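Side-chain contacts in thioredoxin peroxidase 2 (Plasmodium falciparum, PDB 2C0D), which probably reduces hydrogen peroxide and organic hydroperoxides in the mitochondrion, as a thioredoxin-dependent peroxidase of the 2-Cys peroxiredoxin family: residues His82-Asp85 with Phe86-Lys89; Ser181-His184 with Val185-Gly189. All coordinates share one frame; numbering follows the deposited sequence.

Contact 1: His82-Asp85 with Phe86-Lys89; sequences HIKD and FENK
Asp-85 and Asn-88 meet through a water, not directly. The water donates to Asp-85 OD1 at 2.7 Å and accepts from Asn-88 ND2 at 2.9 Å. The carboxylate and amide planes stand 77° apart. A single small molecule thus spans one turn.

Phe-86 uses its ring edge. Phe-86 CD2 lies 3.5 Å from His-82 O, near the ring plane, and Ile-83 CA sits at the same edge. The carbonyl of His-82 also takes a weak bond from Phe-86 N. Beyond this turn the ring packs on Val-91 of strand 91-97 and on Val-172 and Ile-179 of helix 172-188.

Lys-84 and Glu-87 run side by side on an exposed flank. The lysine chain bends at its second torsion (chi2 -62°), while the glutamate stays extended beyond CG. This brings Lys-84 NZ to 3.3 Å from Glu-87 OE2, a loose salt bridge. Both carboxylate oxygens share the ammonium, each by a weak bond.

Glu-87 N to Ile-83 O, at 3.0 Å, is one of the regular helix bonds; Asn-88 N gives another to Lys-84 O. Here is a short amphipathic helix, with His-82 at its N-cap, packed against the sheet of a peroxiredoxin's thioredoxin-like fold.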
loop_
_atom_site.group_PDB
_atom_site.type_symbol
_atom_site.label_atom_id
_atom_site.label_comp_id
_atom_site.label_asym_id
_atom_site.label_seq_id
_atom_site.Cartn_x
_atom_site.Cartn_y
_atom_site.Cartn_z
ATOM N N HIS B 82 6.998 -19.095 -3.208
ATOM C CA HIS B 82 5.675 -19.008 -3.842
ATOM C C HIS B 82 5.697 -18.556 -5.302
ATOM O O HIS B 82 4.662 -18.094 -5.855
ATOM C CB HIS B 82 4.787 -18.065 -3.007
ATOM C CG HIS B 82 4.408 -18.628 -1.679
ATOM N ND1 HIS B 82 5.234 -18.562 -0.575
ATOM C CD2 HIS B 82 3.295 -19.289 -1.281
ATOM C CE1 HIS B 82 4.644 -19.154 0.448
ATOM N NE2 HIS B 82 3.466 -19.603 0.046
ATOM N N ILE B 83 6.849 -18.703 -5.976
ATOM C CA ILE B 83 6.970 -18.142 -7.312
ATOM C C ILE B 83 5.953 -18.757 -8.274
ATOM O O ILE B 83 5.440 -18.063 -9.160
ATOM C CB ILE B 83 8.432 -18.247 -7.866
ATOM C CG1 ILE B 83 8.601 -17.378 -9.131
ATOM C CG2 ILE B 83 8.819 -19.730 -8.142
ATOM C CD1 ILE B 83 8.395 -15.870 -8.875
ATOM N N LYS B 84 5.647 -20.051 -8.105
ATOM C CA LYS B 84 4.690 -20.676 -9.029
ATOM C C LYS B 84 3.266 -20.113 -8.873
ATOM O O LYS B 84 2.490 -20.140 -9.833
ATOM C CB LYS B 84 4.733 -22.221 -8.919
ATOM C CG LYS B 84 6.128 -22.805 -9.245
ATOM C CD LYS B 84 6.574 -22.509 -10.660
ATOM C CE LYS B 84 8.069 -22.772 -10.840
ATOM N NZ LYS B 84 8.419 -22.764 -12.277
ATOM N N ASP B 85 2.936 -19.603 -7.688
ATOM C CA ASP B 85 1.646 -18.894 -7.497
ATOM C C ASP B 85 1.577 -17.604 -8.334
ATOM O O ASP B 85 0.523 -17.278 -8.922
ATOM C CB ASP B 85 1.432 -18.574 -6.035
ATOM C CG ASP B 85 1.231 -19.833 -5.195
ATOM O OD1 ASP B 85 0.387 -20.688 -5.585
ATOM O OD2 ASP B 85 1.919 -19.982 -4.170
ATOM N N PHE B 86 2.689 -16.870 -8.414
ATOM C CA PHE B 86 2.750 -15.738 -9.363
ATOM C C PHE B 86 2.613 -16.209 -10.802
ATOM O O PHE B 86 1.836 -15.632 -11.564
ATOM C CB PHE B 86 4.041 -14.893 -9.199
ATOM C CG PHE B 86 4.105 -14.153 -7.887
ATOM C CD1 PHE B 86 3.650 -12.836 -7.796
ATOM C CD2 PHE B 86 4.624 -14.746 -6.741
ATOM C CE1 PHE B 86 3.699 -12.130 -6.576
ATOM C CE2 PHE B 86 4.681 -14.025 -5.493
ATOM C CZ PHE B 86 4.196 -12.706 -5.426
ATOM N N GLU B 87 3.341 -17.268 -11.176
ATOM C CA GLU B 87 3.227 -17.825 -12.514
ATOM C C GLU B 87 1.798 -18.267 -12.867
ATOM O O GLU B 87 1.308 -17.978 -13.980
ATOM C CB GLU B 87 4.212 -18.980 -12.677
ATOM C CG GLU B 87 5.667 -18.493 -12.675
ATOM C CD GLU B 87 6.639 -19.595 -13.041
ATOM O OE1 GLU B 87 6.240 -20.506 -13.801
ATOM O OE2 GLU B 87 7.804 -19.528 -12.576
ATOM N N ASN B 88 1.119 -18.900 -11.916
ATOM C CA ASN B 88 -0.259 -19.382 -12.134
ATOM C C ASN B 88 -1.215 -18.220 -12.414
ATOM O O ASN B 88 -2.198 -18.380 -13.117
ATOM C CB ASN B 88 -0.776 -20.140 -10.913
ATOM C CG ASN B 88 -0.060 -21.483 -10.701
ATOM O OD1 ASN B 88 0.548 -22.029 -11.626
ATOM N ND2 ASN B 88 -0.101 -21.983 -9.467
ATOM N N LYS B 89 -0.892 -17.060 -11.855
ATOM C CA LYS B 89 -1.702 -15.863 -12.053
ATOM C C LYS B 89 -1.240 -14.964 -13.221
ATOM O O LYS B 89 -1.784 -13.864 -13.411
ATOM C CB LYS B 89 -1.755 -15.068 -10.739
ATOM C CG LYS B 89 -2.365 -15.878 -9.596
ATOM C CD LYS B 89 -2.293 -15.117 -8.269
ATOM C CE LYS B 89 -2.406 -16.053 -7.061
ATOM N NZ LYS B 89 -3.743 -16.733 -6.979
HETATM O O HOH W 1 -1.629 -20.631 -7.341
#

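Contact 2: Ser181-His184 with Val185-Gly189; sequences SIIH and VDTSG
His-184 and Ser-188 meet one turn apart at the C-terminal end of helix 172-188, a long helix of the thioredoxin-like fold. The serine lies over one face of the imidazole. Its CB makes a CH-pi contact, 4.0 Å from the centroid of the His-184 ring and 30° off the normal. Its OG stands 3.1 Å above the ring plane, offset toward the rim. The histidine holds CG anti to its own N (chi1 -179°), which sets the ring beside its own carbonyl carbon, where Ser-188 meets it.

The carbonyl of His-184 is gripped twice by the same residue. Ser-188 N donates to it, and so does Ser-188 OG, from above the carbonyl plane. From beyond the helix, Glu-190 bonds to His-184 NE2 through its OE2 and to Ser-188 OG through its N. Gly-189 leaves the helix with positive phi.

On another flank Asp-186 lies alongside Ile-182. Its carboxylate is placed by a salt bridge to Arg-159 and a hydrogen bond to Tyr-58. Ile-168 of the second subunit packs on Ser-181, Ile-182 and Val-185. At the C-terminal end Gly-189 N donates to Val-185 O at 2.8 Å.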
loop_
_atom_site.group_PDB
_atom_site.type_symbol
_atom_site.label_atom_id
_atom_site.label_comp_id
_atom_site.label_asym_id
_atom_site.label_seq_id
_atom_site.Cartn_x
_atom_site.Cartn_y
_atom_site.Cartn_z
ATOM N N SER B 181 -7.628 -10.061 -6.250
ATOM C CA SER B 181 -8.694 -9.044 -6.331
ATOM C C SER B 181 -8.625 -8.218 -7.609
ATOM O O SER B 181 -9.659 -7.911 -8.216
ATOM C CB SER B 181 -8.654 -8.120 -5.121
ATOM O OG SER B 181 -8.915 -8.848 -3.931
ATOM N N ILE B 182 -7.402 -7.867 -8.035
ATOM C CA ILE B 182 -7.217 -7.105 -9.272
ATOM C C ILE B 182 -7.638 -7.929 -10.495
ATOM O O ILE B 182 -8.348 -7.426 -11.379
ATOM C CB ILE B 182 -5.759 -6.613 -9.410
ATOM C CG1 ILE B 182 -5.470 -5.581 -8.293
ATOM C CG2 ILE B 182 -5.491 -6.052 -10.875
ATOM C CD1 ILE B 182 -3.947 -5.324 -8.036
ATOM N N ILE B 183 -7.229 -9.199 -10.515
ATOM C CA ILE B 183 -7.653 -10.103 -11.589
ATOM C C ILE B 183 -9.196 -10.202 -11.639
ATOM O O ILE B 183 -9.800 -10.158 -12.723
ATOM C CB ILE B 183 -6.944 -11.464 -11.486
ATOM C CG1 ILE B 183 -5.457 -11.258 -11.788
ATOM C CG2 ILE B 183 -7.583 -12.503 -12.451
ATOM C CD1 ILE B 183 -4.583 -12.527 -11.441
ATOM N N HIS B 184 -9.811 -10.314 -10.480
ATOM C CA HIS B 184 -11.286 -10.349 -10.400
ATOM C C HIS B 184 -11.954 -9.126 -11.015
ATOM O O HIS B 184 -12.952 -9.268 -11.770
ATOM C CB HIS B 184 -11.787 -10.593 -8.970
ATOM C CG HIS B 184 -13.278 -10.644 -8.888
ATOM N ND1 HIS B 184 -14.012 -11.623 -9.518
ATOM C CD2 HIS B 184 -14.175 -9.795 -8.329
ATOM C CE1 HIS B 184 -15.303 -11.398 -9.319
ATOM N NE2 HIS B 184 -15.429 -10.286 -8.616
ATOM N N VAL B 185 -11.443 -7.930 -10.696
ATOM C CA VAL B 185 -11.949 -6.689 -11.287
ATOM C C VAL B 185 -11.816 -6.769 -12.804
ATOM O O VAL B 185 -12.751 -6.421 -13.542
ATOM C CB VAL B 185 -11.153 -5.440 -10.765
ATOM C CG1 VAL B 185 -11.506 -4.178 -11.559
ATOM C CG2 VAL B 185 -11.465 -5.245 -9.301
ATOM N N ASP B 186 -10.657 -7.251 -13.273
ATOM C CA ASP B 186 -10.401 -7.295 -14.716
ATOM C C ASP B 186 -11.343 -8.243 -15.449
ATOM O O ASP B 186 -11.701 -7.996 -16.607
ATOM C CB ASP B 186 -8.951 -7.688 -14.974
ATOM C CG ASP B 186 -7.981 -6.561 -14.664
ATOM O OD1 ASP B 186 -8.451 -5.435 -14.375
ATOM O OD2 ASP B 186 -6.753 -6.808 -14.716
ATOM N N THR B 187 -11.761 -9.303 -14.777
ATOM C CA THR B 187 -12.599 -10.310 -15.444
ATOM C C THR B 187 -14.101 -10.065 -15.252
ATOM O O THR B 187 -14.897 -10.418 -16.122
ATOM C CB THR B 187 -12.173 -11.751 -15.072
ATOM O OG1 THR B 187 -12.323 -11.976 -13.669
ATOM C CG2 THR B 187 -10.713 -11.976 -15.412
ATOM N N SER B 188 -14.484 -9.408 -14.160
ATOM C CA SER B 188 -15.922 -9.243 -13.821
ATOM C C SER B 188 -16.439 -7.801 -13.867
ATOM O O SER B 188 -17.658 -7.565 -13.937
ATOM C CB SER B 188 -16.178 -9.814 -12.437
ATOM O OG SER B 188 -15.633 -8.952 -11.444
ATOM N N GLY B 189 -15.530 -6.828 -13.791
ATOM C CA GLY B 189 -15.922 -5.434 -13.691
ATOM C C GLY B 189 -16.623 -5.023 -12.387
ATOM O O GLY B 189 -17.116 -3.907 -12.301
#

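Overall arrangement
Contacts 1 and 2 sit on two helices, 83-88 and 172-188, with centres about 17 Å apart. Along the chain contact 1 closes well before contact 2 opens. Their direct touch is Lys-89 O against Ile-183 CD1 at 3.7 Å, where the end of the short helix meets the long one. The salt bridge of Lys-89 with Asp-180, just before contact 2, adds a charged tie. Earlier in the long helix, Leu-176 is packed by Asp-85. Contact 1 touches no other subunit, whereas contact 2 borders the second one. Both lie away from Cys-72, the predicted peroxidatic cysteine, which immediately precedes helix 73-81.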